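Local coordinates for EscN (Escherichia coli O127:H6, PDB 2OBL), which belongs to the P-loop family that includes the alpha and beta subunits of rotary motors and serves the type III secretion system, at residues E249-E252 / P257-D260; V59-G64 / I259-S264; D9-R14 / T149-Y154. The protein carries 1 engineered substitution. One frame throughout, in Å; residues are numbered along the deposited sequence.

Contact 1 (E249-E252 / P257-D260); sequences ELAE and PAID
Leu-250 of helix 248-251 lies against Ala-258, CB of one 3.8 Å from CB of the other, and lays its CD1 branch along the loop backbone beyond. That methyl ends over the peptide between Ile-259 and Asp-260, with Leu-250 CD1 3.2 Å from Ile-259 O and 3.6 Å from Asp-260 N. With CG turned beside the backbone N and anti to the carbonyl carbon (chi1 -69°), the branch extends toward Asp-260. Ala-251 closes the other flank, where its N is 3.7 Å from Ala-258 CB. No hydrogen bond crosses this small, partly buried interface: methyl groups pack on aliphatic carbons and on a peptide. Ala-258, whose methyl points at the helix, is the centre of an inverse gamma turn, closed by a weak bond from Ile-259 N to Pro-257 O (2.9 Å); a cis peptide precedes Pro-257. Farther out, backbone bonds of Ala-258 with Thr-247 and of Asp-260 with Val-245 tie the loop to the end of strand 242-245 of the central sheet and to the residues just after it. At the helix start, the hydroxyl of Thr-247 is hydrogen-bonded to Leu-250 N. Ile-259 turns the other way, onto helix 60-65.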
# COMPACT_ATOMS: atom_id res chain seq x y z
N GLU A 249 -10.01 -8.52 -13.86
CA GLU A 249 -9.79 -9.79 -14.56
C GLU A 249 -9.34 -10.92 -13.63
O GLU A 249 -9.83 -12.06 -13.75
CB GLU A 249 -8.81 -9.60 -15.72
CG GLU A 249 -9.41 -8.85 -16.91
CD GLU A 249 -9.61 -7.35 -16.67
OE1 GLU A 249 -8.95 -6.76 -15.77
OE2 GLU A 249 -10.44 -6.75 -17.40
N LEU A 250 -8.41 -10.64 -12.72
CA LEU A 250 -8.02 -11.63 -11.73
C LEU A 250 -9.09 -11.86 -10.65
O LEU A 250 -9.34 -13.00 -10.25
CB LEU A 250 -6.67 -11.28 -11.09
CG LEU A 250 -5.49 -11.42 -12.05
CD1 LEU A 250 -4.22 -10.80 -11.45
CD2 LEU A 250 -5.26 -12.88 -12.47
N ALA A 251 -9.72 -10.79 -10.18
CA ALA A 251 -10.77 -10.94 -9.18
C ALA A 251 -11.91 -11.85 -9.66
O ALA A 251 -12.50 -12.59 -8.87
CB ALA A 251 -11.31 -9.57 -8.74
N GLU A 252 -12.22 -11.79 -10.95
CA GLU A 252 -13.33 -12.58 -11.51
C GLU A 252 -12.94 -14.05 -11.74
O GLU A 252 -13.81 -14.91 -11.94
CB GLU A 252 -13.84 -11.93 -12.79
CG GLU A 252 -14.51 -10.59 -12.51
CD GLU A 252 -15.00 -9.91 -13.76
OE1 GLU A 252 -14.49 -10.24 -14.86
OE2 GLU A 252 -15.90 -9.04 -13.65
N PRO A 257 -4.57 -12.63 -3.63
CA PRO A 257 -4.71 -11.22 -4.04
C PRO A 257 -4.72 -11.06 -5.56
O PRO A 257 -3.97 -11.75 -6.23
CB PRO A 257 -3.45 -10.55 -3.47
CG PRO A 257 -3.08 -11.43 -2.28
CD PRO A 257 -3.38 -12.82 -2.76
N ALA A 258 -5.53 -10.13 -6.09
CA ALA A 258 -5.75 -10.03 -7.53
C ALA A 258 -4.67 -9.19 -8.20
O ALA A 258 -4.97 -8.32 -9.02
CB ALA A 258 -7.13 -9.46 -7.82
N ILE A 259 -3.42 -9.47 -7.86
CA ILE A 259 -2.30 -8.67 -8.32
C ILE A 259 -1.86 -9.09 -9.72
O ILE A 259 -1.49 -10.25 -9.95
CB ILE A 259 -1.09 -8.79 -7.37
CG1 ILE A 259 -1.45 -8.33 -5.95
CG2 ILE A 259 0.07 -8.00 -7.93
CD1 ILE A 259 -0.41 -8.77 -4.88
N ASP A 260 -1.89 -8.16 -10.65
CA ASP A 260 -1.35 -8.43 -11.98
C ASP A 260 0.14 -8.19 -11.92
O ASP A 260 0.59 -7.05 -11.83
CB ASP A 260 -2.00 -7.52 -13.02
CG ASP A 260 -1.59 -7.87 -14.44
OD1 ASP A 260 -0.37 -7.88 -14.73
OD2 ASP A 260 -2.48 -8.11 -15.28

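Contact 2 (V59-G64 / I259-S264); sequences VRAIDG and IDIGLS
The first turn of helix 60-65 packs through Ala-61 and Ile-62 on the loop that leads into strand 265-266, which offers Ile-259 and Ile-261. Ile-259 makes most of the contact from the loop side: its CD1 is 3.8 Å from Ile-62 CG1 and 4.1 Å from Ala-61 CB, so one methyl touches two successive residues of the helix. The side chains of Ile-62 and Ile-259 cross at about a right angle, and Ile-62 takes part with its CG1 branch, which stands beside the backbone N (chi1 -60°) while CG2 is anti to it. Ile-261 adds a lighter touch, its CD1 4.3 Å from Ala-61 CB. All four residues are buried and no hydrogen bond crosses the contact. In the nucleotide-binding fold this sets the short helix beside strand 242-245 of the central sheet, whose Ile-244 touches both Ile-62 and Ile-259. The loop is shaped by its own bonds. Asp-260 O accepts Ser-264 OG at 2.9 Å, from 40° above the carbonyl plane, and Leu-263 N from the opposite face; Ser-264 OG is also bonded to Val-245 N. On the helix side, Val-59 occupies the N-cap position, and its O receives Asp-63 N at 2.8 Å. Arg-60 turns to the C-terminal region instead, where it forms a salt bridge with Asp-331 and hydrogen bonds to the backbone O atoms of Phe-324 and Gln-326.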
# COMPACT_ATOMS: atom_id res chain seq x y z
N VAL A 59 2.99 -11.08 2.23
CA VAL A 59 2.21 -11.41 1.04
C VAL A 59 3.19 -12.03 0.05
O VAL A 59 4.10 -11.35 -0.44
CB VAL A 59 1.54 -10.16 0.41
CG1 VAL A 59 0.76 -10.54 -0.84
CG2 VAL A 59 0.63 -9.47 1.42
N ARG A 60 3.02 -13.32 -0.22
CA ARG A 60 3.98 -14.05 -1.06
C ARG A 60 4.25 -13.42 -2.41
O ARG A 60 5.39 -13.31 -2.83
CB ARG A 60 3.55 -15.51 -1.26
CG ARG A 60 3.69 -16.35 -0.00
CD ARG A 60 3.57 -17.84 -0.34
NE ARG A 60 2.27 -18.16 -0.91
CZ ARG A 60 1.27 -18.72 -0.23
NH1 ARG A 60 1.42 -19.02 1.05
NH2 ARG A 60 0.11 -18.96 -0.84
N ALA A 61 3.20 -13.00 -3.10
CA ALA A 61 3.37 -12.46 -4.44
C ALA A 61 4.28 -11.24 -4.40
O ALA A 61 5.12 -11.07 -5.28
CB ALA A 61 2.04 -12.10 -5.03
N ILE A 62 4.11 -10.40 -3.38
CA ILE A 62 4.87 -9.15 -3.29
C ILE A 62 6.27 -9.39 -2.73
O ILE A 62 7.27 -9.01 -3.34
CB ILE A 62 4.14 -8.08 -2.45
CG1 ILE A 62 2.78 -7.76 -3.09
CG2 ILE A 62 4.98 -6.79 -2.36
CD1 ILE A 62 1.86 -6.91 -2.19
N ASP A 63 6.34 -10.03 -1.57
CA ASP A 63 7.64 -10.34 -0.96
C ASP A 63 8.53 -11.16 -1.90
O ASP A 63 9.76 -11.00 -1.93
CB ASP A 63 7.43 -11.13 0.34
CG ASP A 63 6.70 -10.32 1.42
OD1 ASP A 63 6.64 -9.08 1.35
OD2 ASP A 63 6.19 -10.96 2.36
N GLY A 64 7.90 -12.06 -2.65
CA GLY A 64 8.63 -12.93 -3.57
C GLY A 64 9.04 -12.27 -4.88
O GLY A 64 10.20 -12.38 -5.29
N ILE A 259 -3.42 -9.47 -7.86
CA ILE A 259 -2.30 -8.67 -8.32
C ILE A 259 -1.86 -9.09 -9.72
O ILE A 259 -1.49 -10.25 -9.95
CB ILE A 259 -1.09 -8.79 -7.37
CG1 ILE A 259 -1.45 -8.33 -5.95
CG2 ILE A 259 0.07 -8.00 -7.93
CD1 ILE A 259 -0.41 -8.77 -4.88
N ASP A 260 -1.89 -8.16 -10.65
CA ASP A 260 -1.35 -8.43 -11.98
C ASP A 260 0.14 -8.19 -11.92
O ASP A 260 0.59 -7.05 -11.83
CB ASP A 260 -2.00 -7.52 -13.02
CG ASP A 260 -1.59 -7.87 -14.44
OD1 ASP A 260 -0.37 -7.88 -14.73
OD2 ASP A 260 -2.48 -8.11 -15.28
N ILE A 261 0.92 -9.26 -11.96
CA ILE A 261 2.37 -9.13 -11.77
C ILE A 261 3.03 -8.27 -12.87
O ILE A 261 3.93 -7.48 -12.59
CB ILE A 261 3.04 -10.52 -11.66
CG1 ILE A 261 2.34 -11.35 -10.58
CG2 ILE A 261 4.56 -10.39 -11.41
CD1 ILE A 261 2.54 -10.86 -9.14
N GLY A 262 2.56 -8.43 -14.11
CA GLY A 262 3.18 -7.76 -15.25
C GLY A 262 2.95 -6.25 -15.25
O GLY A 262 3.71 -5.50 -15.89
N LEU A 263 1.92 -5.81 -14.54
CA LEU A 263 1.60 -4.37 -14.44
C LEU A 263 2.14 -3.76 -13.17
O LEU A 263 2.00 -2.56 -12.93
CB LEU A 263 0.08 -4.18 -14.45
CG LEU A 263 -0.60 -4.49 -15.76
CD1 LEU A 263 -2.11 -4.39 -15.59
CD2 LEU A 263 -0.09 -3.52 -16.82
N SER A 264 2.76 -4.59 -12.34
CA SER A 264 3.24 -4.14 -11.04
C SER A 264 4.74 -4.03 -11.12
O SER A 264 5.35 -4.61 -12.04
CB SER A 264 2.82 -5.10 -9.93
OG SER A 264 1.40 -5.18 -9.82

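Contact 3 (D9-R14 / T149-Y154); sequences DALLGR and TTIAEY
Leu-11 and Ile-151 meet tip to tip in the buried half of this contact, while Tyr-154, itself buried, reaches the exposed Asp-9 at the other end. The leucine's CD1 methyl does all the touching: it is 3.9 Å from Ile-151 CG1, and Ile-151 CG2 and CD1 are each 4.0 Å from it, so it rests in the fork of the isoleucine. Val-128 of strand 127-132 touches both residues, and Val-7 of strand 4-7 touches Ile-151 and Tyr-154, which makes this an apolar seam between helix 138-156 and the N-terminal segment. The outer side is held differently, by one polar bond. With CG anti to the backbone N (chi1 166°), the tyrosine ring leaves the helix toward the short 3-10 turn at residues 9-11, and Tyr-154 OH donates to Asp-9 OD1 at 2.8 Å. The oxygen sits at the ring's edge, near its plane, but the hydroxyl comes to it from 58° above the carboxylate plane, the two planes being 57° apart. Past the 3-10 turn, a type II turn from Leu-11 to Arg-14, with Gly-13 at a positive phi, redirects the chain, and Gly-13 and Arg-14 bond to the backbone of Cys-127 and Leu-129 as strand 15-16 joins the sheet. The exposed Asp-9 is probably charged, so the phenol hydroxyl would give its proton to a carboxylate oxygen, a single polar tie at the solvent side of otherwise apolar packing.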
# COMPACT_ATOMS: atom_id res chain seq x y z
N ASP A 9 2.70 8.54 22.88
CA ASP A 9 2.58 7.10 22.77
C ASP A 9 1.13 6.63 22.95
O ASP A 9 0.74 5.60 22.41
CB ASP A 9 3.47 6.38 23.78
CG ASP A 9 4.95 6.50 23.46
OD1 ASP A 9 5.32 6.97 22.36
OD2 ASP A 9 5.75 6.12 24.33
N ALA A 10 0.33 7.40 23.70
CA ALA A 10 -1.04 7.00 24.04
C ALA A 10 -1.97 6.94 22.83
O ALA A 10 -3.12 6.51 22.93
CB ALA A 10 -1.63 7.92 25.14
N LEU A 11 -1.44 7.36 21.68
CA LEU A 11 -2.19 7.31 20.43
C LEU A 11 -2.38 5.86 19.97
O LEU A 11 -3.31 5.57 19.23
CB LEU A 11 -1.49 8.12 19.33
CG LEU A 11 -1.51 9.65 19.41
CD1 LEU A 11 -0.64 10.25 18.33
CD2 LEU A 11 -2.93 10.17 19.29
N LEU A 12 -1.49 4.97 20.39
CA LEU A 12 -1.56 3.57 19.94
C LEU A 12 -2.85 2.88 20.41
O LEU A 12 -3.24 2.99 21.59
CB LEU A 12 -0.35 2.78 20.41
CG LEU A 12 1.00 3.04 19.75
CD1 LEU A 12 2.02 2.05 20.29
CD2 LEU A 12 0.89 2.93 18.23
N GLY A 13 -3.48 2.16 19.49
CA GLY A 13 -4.71 1.43 19.75
C GLY A 13 -5.95 2.29 19.66
O GLY A 13 -7.05 1.83 19.93
N ARG A 14 -5.78 3.55 19.25
CA ARG A 14 -6.89 4.50 19.29
C ARG A 14 -7.44 4.93 17.94
O ARG A 14 -6.71 5.01 16.95
CB ARG A 14 -6.51 5.74 20.09
CG ARG A 14 -6.22 5.44 21.55
CD ARG A 14 -6.46 6.65 22.42
NE ARG A 14 -6.84 6.25 23.77
CZ ARG A 14 -8.07 6.32 24.25
NH1 ARG A 14 -9.07 6.80 23.51
NH2 ARG A 14 -8.31 5.92 25.49
N THR A 149 0.54 11.43 8.61
CA THR A 149 1.96 11.55 8.27
C THR A 149 2.76 12.05 9.48
O THR A 149 3.83 11.53 9.80
CB THR A 149 2.18 12.42 7.01
OG1 THR A 149 1.45 11.85 5.91
CG2 THR A 149 3.68 12.47 6.64
N THR A 150 2.21 13.04 10.16
CA THR A 150 2.85 13.63 11.34
C THR A 150 2.98 12.61 12.47
O THR A 150 4.00 12.54 13.14
CB THR A 150 2.07 14.87 11.80
OG1 THR A 150 2.13 15.86 10.76
CG2 THR A 150 2.70 15.46 13.08
N ILE A 151 1.94 11.82 12.68
CA ILE A 151 1.98 10.78 13.69
C ILE A 151 3.03 9.71 13.35
O ILE A 151 3.77 9.23 14.23
CB ILE A 151 0.59 10.16 13.92
CG1 ILE A 151 -0.34 11.19 14.58
CG2 ILE A 151 0.70 8.91 14.78
CD1 ILE A 151 -1.81 10.78 14.54
N ALA A 152 3.11 9.34 12.07
CA ALA A 152 4.14 8.42 11.61
C ALA A 152 5.53 8.97 11.91
O ALA A 152 6.41 8.22 12.33
CB ALA A 152 3.99 8.13 10.09
N GLU A 153 5.73 10.27 11.70
CA GLU A 153 7.01 10.91 12.01
C GLU A 153 7.32 10.86 13.50
O GLU A 153 8.47 10.63 13.90
CB GLU A 153 7.03 12.35 11.50
CG GLU A 153 7.04 12.46 9.98
CD GLU A 153 6.73 13.86 9.49
OE1 GLU A 153 6.11 14.63 10.25
OE2 GLU A 153 7.10 14.18 8.34
N TYR A 154 6.30 11.07 14.32
CA TYR A 154 6.49 11.00 15.77
C TYR A 154 7.01 9.62 16.18
O TYR A 154 7.98 9.52 16.93
CB TYR A 154 5.20 11.33 16.53
CG TYR A 154 5.30 10.93 17.99
CD1 TYR A 154 6.02 11.70 18.90
CD2 TYR A 154 4.70 9.76 18.45
CE1 TYR A 154 6.14 11.32 20.22
CE2 TYR A 154 4.81 9.38 19.77
CZ TYR A 154 5.52 10.15 20.65
OH TYR A 154 5.60 9.74 21.96

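Contacts 1 and 2 are neighbours, their centres about 11 Å apart, and share Ile-259 and Asp-260: the same loop meets helix 248-251 in contact 1 and helix 60-65 in contact 2. Both lack a hydrogen bond across, but contact 2 is apolar and fully buried whereas contact 1 is partly so and relies on a methyl lying over backbone. Contact 3 is on the opposite side of the chain's centre, about 30 Å from contact 2 and 33 Å from contact 1 between centres. It joins the N-terminal segment to helix 138-156; it too is mostly buried, and it alone adds a hydrogen bond, at the end where Asp-9 is exposed.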